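Local coordinates for protein 3-oxoadipate enol-lactonase (Burkholderia xenovorans, PDB 2XUA) that probably hydrolyses 3-oxoadipate enol-lactone in catechol metabolism, as an alpha/beta hydrolase with a divergent cap domain, at residues B[133-136]-B[137-140]; B[184-187]-B[188-192]; B[252-255]-B[256-260]. One frame throughout, in Å; residues are numbered along the deposited sequence.

Contact 1: B[133-136]-B[137-140]; sequences EVWV and PRAV. With SHF (laevulinic acid), chain C.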
# COMPACT_ATOMS: atom_id res chain seq x y z
N GLU B 133 -15.37 16.45 -21.48
CA GLU B 133 -15.30 15.31 -22.42
C GLU B 133 -14.47 14.16 -21.83
O GLU B 133 -14.64 12.99 -22.23
CB GLU B 133 -14.74 15.74 -23.81
CG GLU B 133 -15.62 16.72 -24.63
CD GLU B 133 -15.88 18.09 -23.97
OE1 GLU B 133 -14.92 18.66 -23.38
OE2 GLU B 133 -17.05 18.61 -24.04
N VAL B 134 -13.62 14.47 -20.85
CA VAL B 134 -12.85 13.40 -20.19
C VAL B 134 -13.60 12.94 -18.94
O VAL B 134 -13.85 11.77 -18.77
CB VAL B 134 -11.38 13.84 -19.84
CG1 VAL B 134 -10.65 12.70 -19.08
CG2 VAL B 134 -10.59 14.12 -21.09
N TRP B 135 -14.03 13.88 -18.12
CA TRP B 135 -14.48 13.56 -16.77
C TRP B 135 -15.87 13.04 -16.71
O TRP B 135 -16.23 12.30 -15.77
CB TRP B 135 -14.41 14.82 -15.90
CG TRP B 135 -13.00 15.25 -15.62
CD1 TRP B 135 -12.43 16.44 -15.94
CD2 TRP B 135 -11.97 14.48 -14.96
NE1 TRP B 135 -11.12 16.47 -15.52
CE2 TRP B 135 -10.81 15.27 -14.94
CE3 TRP B 135 -11.93 13.19 -14.38
CZ2 TRP B 135 -9.63 14.83 -14.36
CZ3 TRP B 135 -10.74 12.76 -13.78
CH2 TRP B 135 -9.62 13.58 -13.77
N VAL B 136 -16.72 13.46 -17.66
CA VAL B 136 -18.13 13.04 -17.59
C VAL B 136 -18.26 11.53 -17.91
O VAL B 136 -18.84 10.77 -17.10
CB VAL B 136 -19.04 13.99 -18.43
CG1 VAL B 136 -20.46 13.43 -18.57
CG2 VAL B 136 -19.09 15.34 -17.79
N PRO B 137 -17.68 11.06 -19.04
CA PRO B 137 -17.65 9.62 -19.36
C PRO B 137 -16.86 8.80 -18.35
O PRO B 137 -17.16 7.65 -18.09
CB PRO B 137 -16.88 9.55 -20.71
CG PRO B 137 -16.93 10.92 -21.26
CD PRO B 137 -17.08 11.90 -20.12
N ARG B 138 -15.83 9.39 -17.79
CA ARG B 138 -15.04 8.70 -16.78
C ARG B 138 -15.87 8.29 -15.58
O ARG B 138 -15.79 7.13 -15.13
CB ARG B 138 -13.89 9.59 -16.34
CG ARG B 138 -12.85 8.80 -15.52
CD ARG B 138 -11.82 9.75 -15.00
NE ARG B 138 -10.70 10.15 -15.86
CZ ARG B 138 -10.25 9.53 -16.95
NH1 ARG B 138 -10.85 8.44 -17.40
NH2 ARG B 138 -9.18 10.03 -17.60
N ALA B 139 -16.67 9.24 -15.09
CA ALA B 139 -17.56 9.07 -13.96
C ALA B 139 -18.62 8.06 -14.28
O ALA B 139 -18.93 7.23 -13.45
CB ALA B 139 -18.22 10.43 -13.57
N VAL B 140 -19.14 8.11 -15.49
CA VAL B 140 -20.15 7.12 -15.93
C VAL B 140 -19.56 5.72 -15.91
O VAL B 140 -20.14 4.76 -15.37
CB VAL B 140 -20.72 7.44 -17.38
CG1 VAL B 140 -21.48 6.20 -17.91
CG2 VAL B 140 -21.60 8.67 -17.38
C4 SHF C . -6.89 9.48 -12.47
C5 SHF C . -5.76 9.94 -11.53
C3 SHF C . -7.16 10.24 -13.78
C2 SHF C . -6.01 11.07 -14.41
C1 SHF C . -6.21 11.26 -15.98
O4 SHF C . -7.55 8.47 -12.18
O1 SHF C . -5.57 10.45 -16.67
OH1 SHF C . -6.89 12.23 -16.46
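Arg-138 runs alongside Val-134 and Trp-135 on helix 132-145, pointing the same way as both. Its CB starts over the backbone of the preceding turn, 3.3 Å from Val-134 O. CG lies anti to the backbone N (chi1 -167°), and the chain runs straight as far as CD. Arg-138 CD packs 3.4 Å from Trp-135 CZ3. The chain then bends at chi3 (-83°), which brings Arg-138 NE to 3.3 Å from Trp-135 CZ3. The guanidinium stands almost upright to the indole, with the two planes 84° apart. Trp-135 CZ3 meets the guanidinium edge in its plane. Val-134 CG1 covers one guanidinium face, 3.4 Å from Arg-138 NH2. At the tip, Arg-138 NH2 gives a weak hydrogen bond of 3.4 Å to OH1 of the bound laevulinic acid. The indole is held by its own NE1, which bonds to Ile-129 O, and it packs on Ile-193 and Asp-194 of helix 183-195. Behind these side chains, Arg-138 N bonds to Val-134 O at 3.2 Å. Pro-137 has no N-H to give to the turn before, and the helix is kinked there. Pro-137 CG sits 3.2 Å from Glu-133 O. Arg-138 belongs to the ligand pocket, where Arg-157 NE also bonds to the ligand. The positive charge of Arg-138 suits a carboxylate, and the long, weak bond suggests a largely electrostatic pull.

Contact 2: B[184-187]-B[188-192]; sequences EGYA and SNCEA. With SHF (laevulinic acid), chain C.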
# COMPACT_ATOMS: atom_id res chain seq x y z
N GLU B 184 -17.90 5.04 -6.48
CA GLU B 184 -18.69 6.26 -6.24
C GLU B 184 -17.77 7.37 -5.74
O GLU B 184 -17.85 8.51 -6.23
CB GLU B 184 -19.86 6.02 -5.22
CG GLU B 184 -20.63 7.28 -4.90
CD GLU B 184 -21.13 8.05 -6.12
OE1 GLU B 184 -21.30 9.29 -6.02
OE2 GLU B 184 -21.36 7.44 -7.20
N GLY B 185 -16.86 7.01 -4.82
CA GLY B 185 -15.85 7.97 -4.33
C GLY B 185 -15.02 8.53 -5.47
O GLY B 185 -14.79 9.72 -5.56
N TYR B 186 -14.56 7.66 -6.34
CA TYR B 186 -13.74 8.06 -7.49
C TYR B 186 -14.55 8.95 -8.45
O TYR B 186 -14.13 10.04 -8.81
CB TYR B 186 -13.32 6.79 -8.23
CG TYR B 186 -12.46 7.05 -9.44
CD1 TYR B 186 -11.06 7.12 -9.34
CD2 TYR B 186 -13.05 7.25 -10.70
CE1 TYR B 186 -10.25 7.32 -10.47
CE2 TYR B 186 -12.25 7.51 -11.85
CZ TYR B 186 -10.86 7.52 -11.73
OH TYR B 186 -10.06 7.77 -12.84
N ALA B 187 -15.71 8.48 -8.89
CA ALA B 187 -16.58 9.33 -9.72
C ALA B 187 -16.89 10.71 -9.05
O ALA B 187 -16.89 11.75 -9.72
CB ALA B 187 -17.87 8.57 -10.03
N SER B 188 -17.13 10.75 -7.75
CA SER B 188 -17.45 12.06 -7.16
C SER B 188 -16.28 13.03 -7.23
O SER B 188 -16.48 14.24 -7.29
CB SER B 188 -17.93 11.94 -5.72
OG SER B 188 -19.11 11.17 -5.69
N ASN B 189 -15.06 12.50 -7.19
CA ASN B 189 -13.84 13.30 -7.33
C ASN B 189 -13.68 13.70 -8.77
O ASN B 189 -13.26 14.83 -9.07
CB ASN B 189 -12.62 12.52 -6.79
CG ASN B 189 -12.54 12.59 -5.26
OD1 ASN B 189 -12.33 13.65 -4.73
ND2 ASN B 189 -12.76 11.49 -4.58
N CYS B 190 -14.07 12.83 -9.70
CA CYS B 190 -14.09 13.27 -11.10
C CYS B 190 -14.89 14.56 -11.26
O CYS B 190 -14.44 15.52 -11.88
CB CYS B 190 -14.72 12.19 -11.98
SG CYS B 190 -13.70 10.70 -12.18
N GLU B 191 -16.08 14.54 -10.65
CA GLU B 191 -16.98 15.68 -10.64
C GLU B 191 -16.33 16.90 -10.01
O GLU B 191 -16.29 17.98 -10.64
CB GLU B 191 -18.31 15.28 -9.98
CG GLU B 191 -19.10 14.39 -10.92
CD GLU B 191 -20.24 13.55 -10.28
OE1 GLU B 191 -20.21 13.23 -9.07
OE2 GLU B 191 -21.12 13.13 -11.05
N ALA B 192 -15.71 16.71 -8.83
CA ALA B 192 -14.98 17.83 -8.25
C ALA B 192 -13.94 18.49 -9.12
O ALA B 192 -13.82 19.74 -9.12
CB ALA B 192 -14.37 17.46 -6.85
C4 SHF C . -6.89 9.48 -12.47
C5 SHF C . -5.76 9.94 -11.53
C3 SHF C . -7.16 10.24 -13.78
C2 SHF C . -6.01 11.07 -14.41
C1 SHF C . -6.21 11.26 -15.98
O4 SHF C . -7.55 8.47 -12.18
O1 SHF C . -5.57 10.45 -16.67
OH1 SHF C . -6.89 12.23 -16.46
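Tyr-186 and Cys-190 lie one turn apart on helix 183-195, and the sulfur approaches the phenol ring obliquely. Cys-190 SG is 4.3 Å from the ring centroid and 42° off the ring normal. The sulfur comes closest to the ring at Tyr-186 CE2, 3.5 Å from Cys-190 SG. This is a cysteine sulfur-aromatic contact. With chi1 at -180°, the Tyr-186 ring is sent out from the helix to the ligand. Tyr-186 OH donates a 2.7 Å hydrogen bond to O4 of laevulinic acid, and O4 lies near the ring plane, at the ring edge. The helix contributes Tyr-186 to the ligand pocket, within the insertion between strands 117-123 and 209-214 of the alpha/beta hydrolase fold. Helix 147-154 lines the phenol with Met-147, Leu-150 and Val-154. Two other side chains fold back on the helix. Ser-188 OG turns to Glu-184 O and bonds to it at 3.0 Å, from above the carbonyl plane. Ser-188 N bonds to the same Glu-184 O at 2.8 Å, so one carbonyl takes two donors. Asn-189 ND2 bonds mainly to Arg-61 O, and also makes a weak 2.9 Å bond to Gly-185 O. Glu-184 and Glu-191 point to the same side, their OE1 atoms 5.1 Å apart. Arg-143 forms a salt bridge with each and probably offsets their like charges.

Contact 3: B[252-255]-B[256-260]; sequences DAFT and KTVVD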
# COMPACT_ATOMS: atom_id res chain seq x y z
N ASP B 252 13.81 9.90 -7.58
CA ASP B 252 14.96 10.57 -7.04
C ASP B 252 15.06 12.05 -7.39
O ASP B 252 15.33 12.87 -6.49
CB ASP B 252 16.25 9.79 -7.35
CG ASP B 252 17.42 10.29 -6.51
OD1 ASP B 252 18.07 11.25 -6.96
OD2 ASP B 252 17.63 9.81 -5.37
N ALA B 253 14.78 12.41 -8.64
CA ALA B 253 14.85 13.78 -9.08
C ALA B 253 13.71 14.56 -8.51
O ALA B 253 13.88 15.73 -8.15
CB ALA B 253 14.81 13.86 -10.60
N PHE B 254 12.53 13.92 -8.43
CA PHE B 254 11.35 14.58 -7.87
C PHE B 254 11.60 14.96 -6.39
O PHE B 254 11.34 16.12 -5.99
CB PHE B 254 10.16 13.63 -7.97
CG PHE B 254 8.87 14.21 -7.46
CD1 PHE B 254 7.87 14.66 -8.33
CD2 PHE B 254 8.67 14.33 -6.08
CE1 PHE B 254 6.62 15.22 -7.84
CE2 PHE B 254 7.43 14.87 -5.58
CZ PHE B 254 6.41 15.30 -6.45
N THR B 255 12.05 13.99 -5.61
CA THR B 255 12.40 14.19 -4.22
C THR B 255 13.40 15.34 -4.01
O THR B 255 13.13 16.28 -3.26
CB THR B 255 12.86 12.89 -3.53
OG1 THR B 255 11.80 11.91 -3.64
CG2 THR B 255 13.09 13.17 -2.07
N LYS B 256 14.50 15.29 -4.73
CA LYS B 256 15.51 16.33 -4.69
C LYS B 256 14.92 17.69 -5.00
O LYS B 256 15.19 18.67 -4.27
CB LYS B 256 16.65 15.97 -5.67
CG LYS B 256 17.82 16.96 -5.74
CD LYS B 256 18.76 16.86 -4.51
CE LYS B 256 19.93 17.91 -4.47
NZ LYS B 256 20.49 18.18 -5.83
N THR B 257 14.15 17.77 -6.10
CA THR B 257 13.59 19.04 -6.50
C THR B 257 12.71 19.64 -5.40
O THR B 257 12.85 20.81 -5.07
CB THR B 257 12.77 18.90 -7.79
OG1 THR B 257 13.59 18.27 -8.81
CG2 THR B 257 12.33 20.26 -8.27
N VAL B 258 11.80 18.83 -4.86
CA VAL B 258 10.87 19.26 -3.85
C VAL B 258 11.65 19.60 -2.56
O VAL B 258 11.39 20.63 -1.98
CB VAL B 258 9.76 18.24 -3.64
CG1 VAL B 258 8.83 18.69 -2.57
CG2 VAL B 258 8.89 18.19 -4.94
N VAL B 259 12.66 18.79 -2.20
CA VAL B 259 13.40 19.07 -0.96
C VAL B 259 14.19 20.40 -1.07
O VAL B 259 14.12 21.23 -0.16
CB VAL B 259 14.18 17.88 -0.44
CG1 VAL B 259 15.09 18.26 0.83
CG2 VAL B 259 13.21 16.73 -0.04
N ASP B 260 14.91 20.62 -2.19
CA ASP B 260 15.76 21.80 -2.31
C ASP B 260 14.88 23.04 -2.33
O ASP B 260 15.20 24.04 -1.67
CB ASP B 260 16.66 21.75 -3.56
CG ASP B 260 17.66 20.58 -3.55
OD1 ASP B 260 17.93 19.91 -2.52
OD2 ASP B 260 18.19 20.33 -4.64
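Phe-254 and Val-258 sit side by side on helix 251-263, the last helix of the alpha/beta hydrolase fold, which packs against the central sheet. A chi1 of -178° swings the Phe-254 ring away from its own N, and it extends along the same flank as the valine. Val-258 CG2 makes an off-centre CH-pi contact with the ring, 4.2 Å from the centroid and 29° off the normal. Val-258 CG2 comes within 3.7 Å of Phe-254 CE2. Both residues rest on Ile-212 of strand 209-214, and Phe-254 also meets Leu-240 of strand 236-240. Thr-255 and Val-259 form a second parallel pair, with their CG2 methyls 4.1 Å apart. They face helix 43-52, where Thr-255 touches Ala-48 and Val-259 touches Leu-49. Thr-255 OG1 turns back to bond to Ala-251 O, which leaves its methyl for this packing. Lys-256 bends at chi2 (75°) and again at chi4, so that NZ swings along the helix to Asp-260. Lys-256 NZ is 3.4 Å from Asp-260 OD2, a salt bridge one turn on. Thr-257 has OG1 anti to the carbonyl carbon and beside its own N. The Thr-257 OG1 hydroxyl therefore returns to the preceding turn and donates to Ala-253 O at 2.6 Å. Thr-257 N donates to the same Ala-253 O at 2.9 Å, from the opposite face of the carbonyl plane.

In the fold
The contacts follow one another along the chain, each within a single helix: 132-145, 183-195 and 251-263. Contacts 1 and 2 have centres about 10 Å apart. Both helices lie in the insertion between strands 117-123 and 209-214, and both touch laevulinic acid. They also meet directly: Arg-138 CD is 3.4 Å from Tyr-186 OH and 3.5 Å from Cys-190 SG. Contact 3 is on the opposite side of the chain's centre, with its own centre about 33 Å from that of contact 1 and about 30 Å from that of contact 2. It packs on the sheet of the hydrolase core. Two contacts thus shape the ligand pocket, while the third belongs to a helix that packs on the sheet, away from the ligand.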